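Local coordinates for NADP-dependent alcohol dehydrogenase (Entamoeba histolytica, PDB 2OUI), which probably catalyses the reversible, NADP-dependent oxidation of alcohols to aldehydes or ketones at a zinc centre, working as a tetramer, at residues L34-S39 against I345-R350; L57-V62 against L148-T153; R193-G198 against E225-A230. The protein carries 1 engineered substitution. One frame throughout, in Å; residues are numbered along the deposited sequence. Where two conformers were deposited one is given.

Interaction 1. Residues L34-S39 against I345-R350. With ZN (zinc ion), chain E; EDO (1,2-ethanediol), chain I; CAC (cacodylate ion), chain H; NO3 (nitrate ion), chain F.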
ATOM      1  N   LEU A  34     -13.979   8.630 -33.039  1.00 22.19           N
ATOM      2  CA  LEU A  34     -12.610   9.089 -32.764  1.00 22.17           C
ATOM      3  C   LEU A  34     -12.658  10.404 -32.030  1.00 19.99           C
ATOM      4  O   LEU A  34     -13.599  11.167 -32.224  1.00 20.21           O
ATOM      5  CB  LEU A  34     -11.869   9.335 -34.100  1.00 20.92           C
ATOM      6  CG  LEU A  34     -11.575   8.079 -34.945  1.00 22.03           C
ATOM      7  CD1 LEU A  34     -11.021   8.483 -36.314  1.00 23.02           C
ATOM      8  CD2 LEU A  34     -10.611   7.106 -34.227  1.00 22.25           C
ATOM      9  N   ALA A  35     -11.637  10.688 -31.226  1.00 21.30           N
ATOM     10  CA  ALA A  35     -11.517  12.021 -30.602  1.00 24.09           C
ATOM     11  C   ALA A  35     -10.055  12.482 -30.645  1.00 21.92           C
ATOM     12  O   ALA A  35      -9.154  11.646 -30.562  1.00 25.94           O
ATOM     13  CB  ALA A  35     -12.011  11.982 -29.161  1.00 21.70           C
ATOM     14  N   PRO A  36      -9.821  13.798 -30.786  1.00 24.15           N
ATOM     15  CA  PRO A  36      -8.469  14.368 -30.717  1.00 22.64           C
ATOM     16  C   PRO A  36      -8.076  14.745 -29.290  1.00 25.01           C
ATOM     17  O   PRO A  36      -8.952  14.918 -28.425  1.00 25.89           O
ATOM     18  CB  PRO A  36      -8.599  15.636 -31.534  1.00 21.77           C
ATOM     19  CG  PRO A  36      -9.994  16.117 -31.172  1.00 24.42           C
ATOM     20  CD  PRO A  36     -10.834  14.845 -31.020  1.00 24.71           C
ATOM     21  N   CYS A  37      -6.769  14.865 -29.049  1.00 24.94           N
ATOM     22  CA  CYS A  37      -6.246  15.095 -27.703  1.00 23.78           C
ATOM     23  C   CYS A  37      -5.272  16.244 -27.732  1.00 23.55           C
ATOM     24  O   CYS A  37      -4.519  16.387 -28.671  1.00 25.33           O
ATOM     25  CB  CYS A  37      -5.501  13.846 -27.202  1.00 21.12           C
ATOM     26  SG  CYS A  37      -5.080  13.983 -25.432  1.00 26.06           S
ATOM     27  N   THR A  38      -5.292  17.052 -26.677  1.00 26.65           N
ATOM     28  CA  THR A  38      -4.291  18.087 -26.437  1.00 26.85           C
ATOM     29  C   THR A  38      -2.874  17.526 -26.554  1.00 24.45           C
ATOM     30  O   THR A  38      -1.977  18.205 -27.039  1.00 25.37           O
ATOM     31  CB  THR A  38      -4.502  18.680 -25.019  1.00 27.19           C
ATOM     32  OG1 THR A  38      -5.866  19.126 -24.908  1.00 33.96           O
ATOM     33  CG2 THR A  38      -3.602  19.874 -24.789  1.00 30.23           C
ATOM     34  N   SER A  39      -2.672  16.281 -26.136  1.00 23.91           N
ATOM     35  CA  SER A  39      -1.326  15.692 -26.189  1.00 25.77           C
ATOM     36  C   SER A  39      -0.760  15.771 -27.592  1.00 25.89           C
ATOM     37  O   SER A  39       0.423  16.064 -27.785  1.00 23.82           O
ATOM     38  CB  SER A  39      -1.319  14.247 -25.716  1.00 24.16           C
ATOM     39  OG  SER A  39      -1.748  14.173 -24.372  1.00 29.86           O
ATOM     40  N   ILE A 345     -14.762  21.497 -24.973  1.00 27.59           N
ATOM     41  CA  ILE A 345     -14.197  20.527 -24.033  1.00 26.59           C
ATOM     42  C   ILE A 345     -13.596  19.410 -24.904  1.00 27.45           C
ATOM     43  O   ILE A 345     -12.385  19.330 -25.060  1.00 26.31           O
ATOM     44  CB  ILE A 345     -15.242  19.987 -23.005  1.00 24.93           C
ATOM     45  CG1 ILE A 345     -15.815  21.158 -22.178  1.00 27.81           C
ATOM     46  CG2 ILE A 345     -14.600  18.892 -22.113  1.00 26.10           C
ATOM     47  CD1 ILE A 345     -16.955  20.779 -21.235  1.00 25.32           C
ATOM     48  N   LYS A 346     -14.440  18.605 -25.549  1.00 25.58           N
ATOM     49  CA  LYS A 346     -13.922  17.490 -26.341  1.00 25.28           C
ATOM     50  C   LYS A 346     -14.774  17.289 -27.605  1.00 25.25           C
ATOM     51  O   LYS A 346     -15.987  17.205 -27.509  1.00 25.91           O
ATOM     52  CB  LYS A 346     -13.937  16.241 -25.452  1.00 29.28           C
ATOM     53  CG  LYS A 346     -13.111  15.099 -25.919  1.00 33.07           C
ATOM     54  CD  LYS A 346     -11.635  15.309 -25.682  1.00 34.03           C
ATOM     55  CE  LYS A 346     -10.935  14.035 -26.109  1.00 27.43           C
ATOM     56  NZ  LYS A 346      -9.458  14.104 -25.938  1.00 24.94           N
ATOM     57  N   PRO A 347     -14.146  17.279 -28.796  1.00 25.51           N
ATOM     58  CA  PRO A 347     -14.868  16.902 -30.009  1.00 24.37           C
ATOM     59  C   PRO A 347     -14.852  15.392 -30.219  1.00 24.11           C
ATOM     60  O   PRO A 347     -13.961  14.682 -29.724  1.00 23.67           O
ATOM     61  CB  PRO A 347     -14.067  17.573 -31.130  1.00 26.20           C
ATOM     62  CG  PRO A 347     -12.874  18.258 -30.458  1.00 25.35           C
ATOM     63  CD  PRO A 347     -12.745  17.634 -29.093  1.00 26.49           C
ATOM     64  N   VAL A 348     -15.859  14.901 -30.924  1.00 22.34           N
ATOM     65  CA  VAL A 348     -15.883  13.507 -31.346  0.50 21.11           C
ATOM     66  C   VAL A 348     -16.271  13.426 -32.807  1.00 21.56           C
ATOM     67  O   VAL A 348     -17.044  14.241 -33.314  1.00 22.48           O
ATOM     68  CB  VAL A 348     -16.834  12.598 -30.523  0.50 20.88           C
ATOM     69  CG1 VAL A 348     -16.271  12.337 -29.162  0.50 19.81           C
ATOM     70  CG2 VAL A 348     -18.241  13.175 -30.439  0.50 20.07           C
ATOM     71  N   VAL A 349     -15.700  12.446 -33.490  1.00 20.95           N
ATOM     72  CA  VAL A 349     -15.987  12.228 -34.891  1.00 21.51           C
ATOM     73  C   VAL A 349     -16.584  10.835 -35.015  1.00 22.20           C
ATOM     74  O   VAL A 349     -16.012   9.886 -34.526  1.00 22.40           O
ATOM     75  CB  VAL A 349     -14.691  12.278 -35.724  1.00 20.49           C
ATOM     76  CG1 VAL A 349     -14.976  11.984 -37.201  1.00 17.84           C
ATOM     77  CG2 VAL A 349     -14.015  13.649 -35.579  1.00 23.15           C
ATOM     78  N   ARG A 350     -17.718  10.727 -35.699  1.00 23.89           N
ATOM     79  CA  ARG A 350     -18.364   9.447 -35.935  1.00 24.53           C
ATOM     80  C   ARG A 350     -18.112   9.041 -37.385  1.00 24.66           C
ATOM     81  O   ARG A 350     -18.201   9.871 -38.295  1.00 24.89           O
ATOM     82  CB  ARG A 350     -19.864   9.551 -35.621  1.00 26.82           C
ATOM     83  CG  ARG A 350     -20.634   8.223 -35.543  1.00 32.20           C
ATOM     84  CD  ARG A 350     -20.281   7.318 -34.310  1.00 26.54           C
ATOM     85  NE  ARG A 350     -21.251   6.219 -34.191  1.00 31.07           N
ATOM     86  CZ  ARG A 350     -21.276   5.130 -34.964  1.00 36.93           C
ATOM     87  NH1 ARG A 350     -20.369   4.933 -35.925  1.00 34.37           N
ATOM     88  NH2 ARG A 350     -22.225   4.220 -34.780  1.00 40.15           N
TER
HETATM   89 ZN    ZN E 361      -4.389  11.881 -25.110  1.00 19.45          ZN
HETATM   90  C1  EDO I2001      -3.153  14.255 -20.943  1.00 33.62           C
HETATM   91  O1  EDO I2001      -2.267  15.057 -20.148  1.00 37.88           O
HETATM   92  C2  EDO I2001      -3.807  15.115 -22.022  1.00 30.74           C
HETATM   93  O2  EDO I2001      -2.927  16.109 -22.581  1.00 31.12           O
HETATM   94 AS   CAC H1001      -2.228  10.855 -22.963  1.00 26.50          AS
HETATM   95  O1  CAC H1001      -3.269  11.063 -21.595  1.00 25.49           O
HETATM   96  O2  CAC H1001      -2.661  11.983 -24.250  1.00 19.09           O
HETATM   97  C1  CAC H1001      -0.383  11.350 -22.559  1.00 26.48           C
HETATM   98  C2  CAC H1001      -2.350   9.035 -23.682  1.00 28.70           C
HETATM   99  N   NO3 F3001      -6.797  18.212 -21.428  1.00 31.99           N
HETATM  100  O1  NO3 F3001      -6.938  17.900 -22.790  1.00 32.40           O
HETATM  101  O2  NO3 F3001      -7.748  17.794 -20.524  1.00 23.82           O
HETATM  102  O3  NO3 F3001      -5.701  18.950 -20.966  1.00 37.84           O
HETATM  103  O   HOH W   1      -7.601  16.017 -24.699  1.00 21.54           O

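Interaction 2. Residues L57-V62 against L148-T153. With ZN (zinc ion), chain E.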
ATOM      1  N   LEU A  57      -1.698  10.130 -36.418  1.00 20.87           N
ATOM      2  CA  LEU A  57      -2.015  10.739 -35.128  1.00 19.93           C
ATOM      3  C   LEU A  57      -3.220  10.075 -34.483  1.00 21.39           C
ATOM      4  O   LEU A  57      -3.833   9.200 -35.084  1.00 20.82           O
ATOM      5  CB  LEU A  57      -2.240  12.245 -35.292  1.00 19.20           C
ATOM      6  CG  LEU A  57      -0.971  13.007 -35.680  1.00 21.82           C
ATOM      7  CD1 LEU A  57      -1.336  14.377 -36.162  1.00 23.66           C
ATOM      8  CD2 LEU A  57      -0.018  13.077 -34.479  1.00 25.87           C
ATOM      9  N   GLY A  58      -3.528  10.488 -33.255  1.00 20.47           N
ATOM     10  CA  GLY A  58      -4.700   9.992 -32.538  1.00 19.74           C
ATOM     11  C   GLY A  58      -4.522   8.732 -31.714  1.00 19.86           C
ATOM     12  O   GLY A  58      -3.810   7.789 -32.106  1.00 21.90           O
ATOM     13  N   HIS A  59      -5.184   8.697 -30.561  1.00 21.39           N
ATOM     14  CA  HIS A  59      -5.096   7.560 -29.664  1.00 20.71           C
ATOM     15  C   HIS A  59      -6.381   7.347 -28.853  1.00 21.35           C
ATOM     16  O   HIS A  59      -6.354   6.761 -27.764  1.00 22.59           O
ATOM     17  CB  HIS A  59      -3.871   7.670 -28.736  1.00 22.09           C
ATOM     18  CG  HIS A  59      -3.723   9.004 -28.057  1.00 21.66           C
ATOM     19  ND1 HIS A  59      -2.844   9.970 -28.500  1.00 24.85           N
ATOM     20  CD2 HIS A  59      -4.326   9.524 -26.957  1.00 22.44           C
ATOM     21  CE1 HIS A  59      -2.930  11.036 -27.717  1.00 22.48           C
ATOM     22  NE2 HIS A  59      -3.821  10.790 -26.774  1.00 24.15           N
ATOM     23  N   GLU A  60      -7.511   7.799 -29.400  1.00 22.58           N
ATOM     24  CA  GLU A  60      -8.797   7.638 -28.752  1.00 20.46           C
ATOM     25  C   GLU A  60      -9.781   7.143 -29.810  1.00 20.80           C
ATOM     26  O   GLU A  60     -10.114   7.882 -30.726  1.00 22.06           O
ATOM     27  CB  GLU A  60      -9.264   8.990 -28.215  1.00 23.10           C
ATOM     28  CG  GLU A  60      -8.419   9.472 -27.037  1.00 20.31           C
ATOM     29  CD  GLU A  60      -8.621  10.943 -26.734  1.00 27.54           C
ATOM     30  OE1 GLU A  60      -9.468  11.245 -25.859  1.00 27.82           O
ATOM     31  OE2 GLU A  60      -7.970  11.788 -27.403  1.00 30.25           O
ATOM     32  N   ALA A  61     -10.213   5.889 -29.668  1.00 20.16           N
ATOM     33  CA  ALA A  61     -11.091   5.248 -30.676  1.00 21.81           C
ATOM     34  C   ALA A  61     -12.013   4.230 -30.038  1.00 23.11           C
ATOM     35  O   ALA A  61     -11.633   3.545 -29.092  1.00 22.75           O
ATOM     36  CB  ALA A  61     -10.256   4.533 -31.731  1.00 22.24           C
ATOM     37  N   VAL A  62     -13.214   4.131 -30.601  1.00 19.77           N
ATOM     38  CA  VAL A  62     -14.079   2.941 -30.504  1.00 23.51           C
ATOM     39  C   VAL A  62     -14.043   2.416 -31.937  1.00 21.80           C
ATOM     40  O   VAL A  62     -14.109   3.203 -32.880  1.00 20.81           O
ATOM     41  CB  VAL A  62     -15.514   3.321 -30.106  1.00 24.72           C
ATOM     42  CG1 VAL A  62     -16.507   2.178 -30.376  1.00 24.86           C
ATOM     43  CG2 VAL A  62     -15.541   3.744 -28.626  1.00 24.47           C
ATOM     44  N   LEU A 148     -13.663   6.930 -22.675  1.00 25.01           N
ATOM     45  CA  LEU A 148     -12.954   5.938 -21.832  1.00 24.84           C
ATOM     46  C   LEU A 148     -11.476   5.731 -22.196  1.00 25.57           C
ATOM     47  O   LEU A 148     -10.669   5.452 -21.335  1.00 25.66           O
ATOM     48  CB  LEU A 148     -13.689   4.582 -21.858  1.00 24.43           C
ATOM     49  CG  LEU A 148     -15.100   4.534 -21.264  1.00 24.76           C
ATOM     50  CD1 LEU A 148     -15.818   3.250 -21.642  1.00 27.13           C
ATOM     51  CD2 LEU A 148     -15.057   4.729 -19.724  1.00 24.11           C
ATOM     52  N   SER A 149     -11.126   5.882 -23.475  1.00 23.96           N
ATOM     53  CA  SER A 149      -9.826   5.479 -24.013  1.00 23.28           C
ATOM     54  C   SER A 149      -8.674   6.205 -23.340  1.00 22.43           C
ATOM     55  O   SER A 149      -7.622   5.615 -23.116  1.00 21.93           O
ATOM     56  CB  SER A 149      -9.770   5.825 -25.512  1.00 24.11           C
ATOM     57  OG  SER A 149     -10.795   5.131 -26.206  1.00 24.96           O
ATOM     58  N   ASP A 150      -8.919   7.474 -23.018  1.00 21.32           N
ATOM     59  CA  ASP A 150      -7.887   8.397 -22.555  1.00 23.27           C
ATOM     60  C   ASP A 150      -8.481   9.331 -21.497  1.00 26.40           C
ATOM     61  O   ASP A 150      -7.916   9.440 -20.416  1.00 24.08           O
ATOM     62  CB  ASP A 150      -7.327   9.159 -23.764  1.00 22.98           C
ATOM     63  CG  ASP A 150      -6.084  10.001 -23.453  1.00 27.42           C
ATOM     64  OD1 ASP A 150      -5.518   9.898 -22.330  1.00 30.42           O
ATOM     65  OD2 ASP A 150      -5.693  10.786 -24.358  1.00 27.07           O
ATOM     66  N   MET A 151      -9.623   9.970 -21.759  1.00 24.24           N
ATOM     67  CA  MET A 151     -10.073  11.029 -20.823  1.00 23.02           C
ATOM     68  C   MET A 151     -10.465  10.496 -19.449  1.00 23.81           C
ATOM     69  O   MET A 151      -9.950  10.956 -18.431  1.00 23.87           O
ATOM     70  CB  MET A 151     -11.198  11.879 -21.402  1.00 24.18           C
ATOM     71  CG  MET A 151     -10.834  12.586 -22.732  1.00 23.44           C
ATOM     72  SD  MET A 151      -9.501  13.795 -22.538  1.00 26.37           S
ATOM     73  CE  MET A 151      -8.023  12.864 -22.944  1.00 25.09           C
ATOM     74  N   VAL A 152     -11.352   9.512 -19.421  1.00 22.73           N
ATOM     75  CA  VAL A 152     -11.771   8.938 -18.133  1.00 23.13           C
ATOM     76  C   VAL A 152     -10.597   8.253 -17.433  1.00 24.24           C
ATOM     77  O   VAL A 152     -10.361   8.496 -16.243  1.00 24.02           O
ATOM     78  CB  VAL A 152     -12.875   7.940 -18.296  1.00 23.25           C
ATOM     79  CG1 VAL A 152     -13.204   7.329 -16.935  1.00 23.26           C
ATOM     80  CG2 VAL A 152     -14.110   8.630 -18.923  1.00 20.26           C
ATOM     81  N   THR A 153      -9.866   7.404 -18.162  1.00 24.78           N
ATOM     82  CA  THR A 153      -8.769   6.654 -17.557  1.00 24.09           C
ATOM     83  C   THR A 153      -7.633   7.535 -17.039  1.00 24.16           C
ATOM     84  O   THR A 153      -7.144   7.322 -15.932  1.00 22.69           O
ATOM     85  CB  THR A 153      -8.264   5.487 -18.440  1.00 26.02           C
ATOM     86  OG1 THR A 153      -7.194   4.829 -17.742  1.00 25.24           O
ATOM     87  CG2 THR A 153      -7.780   5.986 -19.813  1.00 26.24           C
TER
HETATM   88 ZN    ZN E 361      -4.389  11.881 -25.110  1.00 19.45          ZN
HETATM   89  O   HOH W   2     -10.668   9.432 -24.464  1.00 14.45           O

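Interaction 3. Residues R193-G198 against E225-A230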
ATOM      1  N   ARG A 193     -14.968  17.961   0.015  1.00 19.76           N
ATOM      2  CA  ARG A 193     -14.826  19.248  -0.644  1.00 20.14           C
ATOM      3  C   ARG A 193     -13.827  19.090  -1.791  1.00 20.01           C
ATOM      4  O   ARG A 193     -12.735  18.525  -1.610  1.00 22.53           O
ATOM      5  CB  ARG A 193     -14.345  20.288   0.371  1.00 21.41           C
ATOM      6  CG  ARG A 193     -14.291  21.686  -0.170  1.00 26.15           C
ATOM      7  CD  ARG A 193     -14.171  22.696   0.975  1.00 29.54           C
ATOM      8  NE  ARG A 193     -14.508  24.035   0.516  1.00 26.51           N
ATOM      9  CZ  ARG A 193     -14.248  25.140   1.199  1.00 30.35           C
ATOM     10  NH1 ARG A 193     -13.642  25.068   2.390  1.00 28.61           N
ATOM     11  NH2 ARG A 193     -14.594  26.318   0.693  1.00 29.21           N
ATOM     12  N   ILE A 194     -14.213  19.546  -2.993  1.00 22.60           N
ATOM     13  CA  ILE A 194     -13.308  19.489  -4.144  1.00 21.31           C
ATOM     14  C   ILE A 194     -13.187  20.877  -4.779  1.00 23.65           C
ATOM     15  O   ILE A 194     -14.183  21.420  -5.272  1.00 22.32           O
ATOM     16  CB  ILE A 194     -13.762  18.439  -5.235  1.00 19.78           C
ATOM     17  CG1 ILE A 194     -13.792  17.022  -4.665  1.00 19.72           C
ATOM     18  CG2 ILE A 194     -12.809  18.446  -6.414  1.00 20.99           C
ATOM     19  CD1 ILE A 194     -14.571  16.022  -5.565  1.00 23.21           C
ATOM     20  N   PHE A 195     -11.983  21.464  -4.718  1.00 21.60           N
ATOM     21  CA  PHE A 195     -11.694  22.726  -5.411  1.00 21.35           C
ATOM     22  C   PHE A 195     -11.268  22.385  -6.829  1.00 22.84           C
ATOM     23  O   PHE A 195     -10.471  21.476  -7.021  1.00 23.82           O
ATOM     24  CB  PHE A 195     -10.531  23.460  -4.748  1.00 21.66           C
ATOM     25  CG  PHE A 195     -10.814  23.895  -3.337  1.00 17.92           C
ATOM     26  CD1 PHE A 195     -10.499  23.069  -2.262  1.00 21.91           C
ATOM     27  CD2 PHE A 195     -11.387  25.127  -3.100  1.00 19.04           C
ATOM     28  CE1 PHE A 195     -10.781  23.494  -0.950  1.00 21.67           C
ATOM     29  CE2 PHE A 195     -11.665  25.561  -1.797  1.00 24.62           C
ATOM     30  CZ  PHE A 195     -11.346  24.731  -0.719  1.00 20.61           C
ATOM     31  N   ALA A 196     -11.782  23.126  -7.797  1.00 22.50           N
ATOM     32  CA  ALA A 196     -11.448  22.908  -9.217  1.00 22.62           C
ATOM     33  C   ALA A 196     -10.892  24.231  -9.742  1.00 22.62           C
ATOM     34  O   ALA A 196     -11.606  25.230  -9.821  1.00 21.47           O
ATOM     35  CB  ALA A 196     -12.701  22.493 -10.000  1.00 21.10           C
ATOM     36  N   VAL A 197      -9.607  24.234 -10.077  1.00 21.56           N
ATOM     37  CA  VAL A 197      -8.942  25.434 -10.539  1.00 23.29           C
ATOM     38  C   VAL A 197      -9.027  25.465 -12.064  1.00 24.49           C
ATOM     39  O   VAL A 197      -8.426  24.636 -12.760  1.00 25.07           O
ATOM     40  CB  VAL A 197      -7.468  25.457 -10.089  1.00 23.02           C
ATOM     41  CG1 VAL A 197      -6.759  26.690 -10.640  1.00 24.68           C
ATOM     42  CG2 VAL A 197      -7.384  25.394  -8.551  1.00 23.31           C
ATOM     43  N   GLY A 198      -9.804  26.406 -12.575  1.00 23.44           N
ATOM     44  CA  GLY A 198      -9.917  26.593 -14.023  1.00 27.53           C
ATOM     45  C   GLY A 198     -10.480  27.973 -14.288  1.00 28.85           C
ATOM     46  O   GLY A 198     -10.934  28.670 -13.366  1.00 31.11           O
ATOM     47  N   GLU A 225      -3.385  31.556  -2.771  1.00 23.21           N
ATOM     48  CA  GLU A 225      -3.949  32.400  -1.727  1.00 24.94           C
ATOM     49  C   GLU A 225      -5.450  32.128  -1.546  1.00 24.02           C
ATOM     50  O   GLU A 225      -5.949  32.042  -0.422  1.00 22.15           O
ATOM     51  CB  GLU A 225      -3.686  33.874  -2.028  1.00 25.53           C
ATOM     52  CG  GLU A 225      -2.203  34.259  -2.042  1.00 36.40           C
ATOM     53  CD  GLU A 225      -1.537  34.229  -0.656  1.00 51.43           C
ATOM     54  OE1 GLU A 225      -2.136  34.725   0.332  1.00 55.84           O
ATOM     55  OE2 GLU A 225      -0.396  33.722  -0.563  1.00 55.17           O
ATOM     56  N   GLN A 226      -6.169  31.955  -2.653  1.00 21.91           N
ATOM     57  CA  GLN A 226      -7.601  31.680  -2.581  1.00 22.90           C
ATOM     58  C   GLN A 226      -7.916  30.382  -1.827  1.00 23.67           C
ATOM     59  O   GLN A 226      -8.860  30.324  -1.027  1.00 25.30           O
ATOM     60  CB  GLN A 226      -8.180  31.579  -3.991  1.00 20.91           C
ATOM     61  CG  GLN A 226      -8.430  32.901  -4.698  1.00 22.01           C
ATOM     62  CD  GLN A 226      -9.264  32.687  -5.955  1.00 30.07           C
ATOM     63  OE1 GLN A 226      -8.797  32.891  -7.087  1.00 28.15           O
ATOM     64  NE2 GLN A 226     -10.491  32.237  -5.764  1.00 20.74           N
ATOM     65  N   ILE A 227      -7.145  29.340  -2.114  1.00 23.55           N
ATOM     66  CA  ILE A 227      -7.357  28.026  -1.499  1.00 24.04           C
ATOM     67  C   ILE A 227      -6.908  28.033  -0.036  1.00 26.86           C
ATOM     68  O   ILE A 227      -7.565  27.424   0.819  1.00 26.34           O
ATOM     69  CB  ILE A 227      -6.681  26.902  -2.321  1.00 23.59           C
ATOM     70  CG1 ILE A 227      -7.529  26.649  -3.579  1.00 27.38           C
ATOM     71  CG2 ILE A 227      -6.530  25.609  -1.480  1.00 23.64           C
ATOM     72  CD1 ILE A 227      -6.794  26.043  -4.715  1.00 28.79           C
ATOM     73  N   LEU A 228      -5.813  28.730   0.255  1.00 26.97           N
ATOM     74  CA  LEU A 228      -5.387  28.882   1.652  1.00 27.31           C
ATOM     75  C   LEU A 228      -6.387  29.680   2.472  1.00 28.48           C
ATOM     76  O   LEU A 228      -6.666  29.338   3.622  1.00 32.80           O
ATOM     77  CB  LEU A 228      -4.010  29.516   1.738  1.00 29.00           C
ATOM     78  CG  LEU A 228      -2.854  28.643   1.244  1.00 30.59           C
ATOM     79  CD1 LEU A 228      -1.554  29.451   1.271  1.00 26.82           C
ATOM     80  CD2 LEU A 228      -2.722  27.344   2.055  1.00 32.96           C
ATOM     81  N   LYS A 229      -6.937  30.742   1.898  1.00 29.14           N
ATOM     82  CA  LYS A 229      -8.013  31.468   2.553  1.00 30.75           C
ATOM     83  C   LYS A 229      -9.231  30.582   2.778  1.00 31.20           C
ATOM     84  O   LYS A 229      -9.836  30.629   3.853  1.00 30.72           O
ATOM     85  CB  LYS A 229      -8.402  32.724   1.772  1.00 28.91           C
ATOM     86  CG  LYS A 229      -7.649  33.947   2.224  1.00 39.77           C
ATOM     87  CD  LYS A 229      -7.413  34.936   1.099  1.00 51.46           C
ATOM     88  CE  LYS A 229      -6.227  35.840   1.445  1.00 57.13           C
ATOM     89  NZ  LYS A 229      -5.889  36.825   0.376  1.00 56.55           N
ATOM     90  N   ALA A 230      -9.596  29.788   1.773  1.00 28.78           N
ATOM     91  CA  ALA A 230     -10.791  28.951   1.859  1.00 30.66           C
ATOM     92  C   ALA A 230     -10.643  27.833   2.891  1.00 30.86           C
ATOM     93  O   ALA A 230     -11.645  27.288   3.355  1.00 35.41           O
ATOM     94  CB  ALA A 230     -11.164  28.357   0.490  1.00 28.90           C
TER
HETATM   95  O   HOH W   3     -14.625  28.412   2.573  1.00 33.35           O

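Interaction 1. Residues L34-S39 against I345-R350
Leu34 and Val349 face each other as an antiparallel hydrogen-bonded pair that joins the end of strand 27-34 to the C-terminal strand 346-350 in the catalytic domain of a zinc-dependent alcohol dehydrogenase. Their backbones exchange two bonds, Leu34 N to Val349 O at 2.8 Å and Val349 N to Leu34 O, also 2.8 Å. Leu34 O additionally receives a CA-H contact from Val348.

Apolar packing continues the pairing beyond the bridge. The rings of Pro36 and Pro347 lie obliquely across one another, CG to CG 3.7 Å, and helix 329-339 covers both through Met337. Ala35 CB and Pro36 CD each come to 3.4 Å from Pro347 O, a buried carbonyl with no polar partner in the model.

The polar part belongs to Lys346. Its CG is anti to the backbone N (chi1 -163°), and a bend at chi2 followed by an extended end carries NZ to Pro36 O, 2.7 Å away, with the donor tilted 31° from the carbonyl plane. The ammonium also forms a salt bridge with Glu60, and it donates to a water that in turn accepts from Thr38 N and donates to a nitrate.

The metal part follows directly. Cys37 SG binds zinc at 2.2 Å and, as the N-cap of helix 38-46, accepts from Ser39 N at 3.4 Å. His59 and Asp150 are the other protein ligands; the fourth position holds a cacodylate oxygen. Cacodylate and nitrate probably came from the crystallisation liquor.

The buried lysine charge is thus shared among a carbonyl, a carboxylate and a water. Its NZ grips the residue just before Cys37, and the Ser39 N-H bond helps position the sulfur on the zinc.

Interaction 2. Residues L57-V62 against L148-T153
His59 and Asp150 meet at the zinc of the catalytic domain, where the GroES-like fold of zinc-dependent alcohol dehydrogenases brings the approach to strand 61-68 against the first turns of helix 148-161. His59 NE2 binds the metal at 2.1 Å and Asp150 OD2 at 1.9 Å, with Cys37 as the third protein ligand. The carboxylate comes to the edge of the imidazole, its CG in the ring plane, yet the two planes are turned 61° apart. The 3.1 Å between NE2 and OD2 reflects their common metal. The other ring nitrogen, ND1, is hydrogen-bonded to Ser113 OG, a second-shell contact that fixes the rotation of the imidazole.

Glu60 and Asp150 cross at a slant. With CG anti to its own carbonyl carbon (chi1 -69°), Glu60 sets CG and CD against Asp150 CB, CG 3.5 Å from it; the two carboxylates are nearly perpendicular, 79° apart. The polar partner of Glu60 OE1 beyond this contact is Lys346. Ser149 CB packs on Glu60 CA, while its hydroxyl bonds to Val83 O.

A water donates to Glu60 OE1 at 2.6 Å and accepts from Met151 N at 2.9 Å.

Interaction 3. Residues R193-G198 against E225-A230
Phe195 and Ile227 pack between strand 194-197 and helix 223-230, a layer of helix over parallel sheet in the Rossmann-type nucleotide-binding domain. The short segments run almost antiparallel, with their axes 10.9 Å apart.

Phe195 occupies the middle. With chi1 at -64° the ring swings to the side opposite its own carbonyl carbon and reaches the helix. Ile227 CG1 stands over one face of that ring, 4.2 Å from CD2, and the two side chains run alongside one another in opposite senses. The far end of the ring meets the helix's last turn, with CE2 3.6 Å from Ala230 CB. Cys171 of the neighbouring strand 170-173 and Val236 of the strand beyond it touch both Phe195 and Ile227, so this core extends under the helix.

Val197 continues the packing farther along the strand. Its CG2 branch lies 3.9 Å from Ile227 CD1, an oblique crossing. The isoleucine's long arm serves both partners: a chi1 of -75° points it away from the carbonyl carbon, which puts CG1 at Phe195 and CD1 at Val197.

Arg193 closes the other end. It is extended from CG to NE, and the CZ end of the Phe195 ring stands over the centre of one guanidinium face, 3.4 Å above its plane. NH1 donates to Ala230 O at 3.1 Å through a bent bond, N-H...O 138°; the donor stands above the carbonyl plane. A water bridges the same groups, accepting from NH2 at 2.8 Å and donating to Ala230 O at a longer 3.3 Å. Asp214 holds NH2 in a salt bridge.

The contact therefore passes from an apolar interior at Ile227 to a charged border at Arg193. There the cation shares its hydrogen bonds among an acid, a water and a carbonyl at the helix C-terminal end, whose partial negative charge should favour a nearby arginine.

How the interactions relate
From the N terminus, residues 34-39 open the longest loop, which interaction 1 closes only at the C-terminal strand 346-350. Nested within it, residues 57-62 open a loop closed by interaction 2 at helix 148-161. Farther on, interaction 3 closes a short loop between strand 194-197 and helix 223-230, in series with interaction 2 and likewise inside the loop of interaction 1. Interactions 1 and 2 touch, share the zinc and reach the same mixed sheet, knitting early and late chain into the catalytic domain. Interaction 3 is confined to the nucleotide-binding domain, its centre about 29 Å from the centres of the other two.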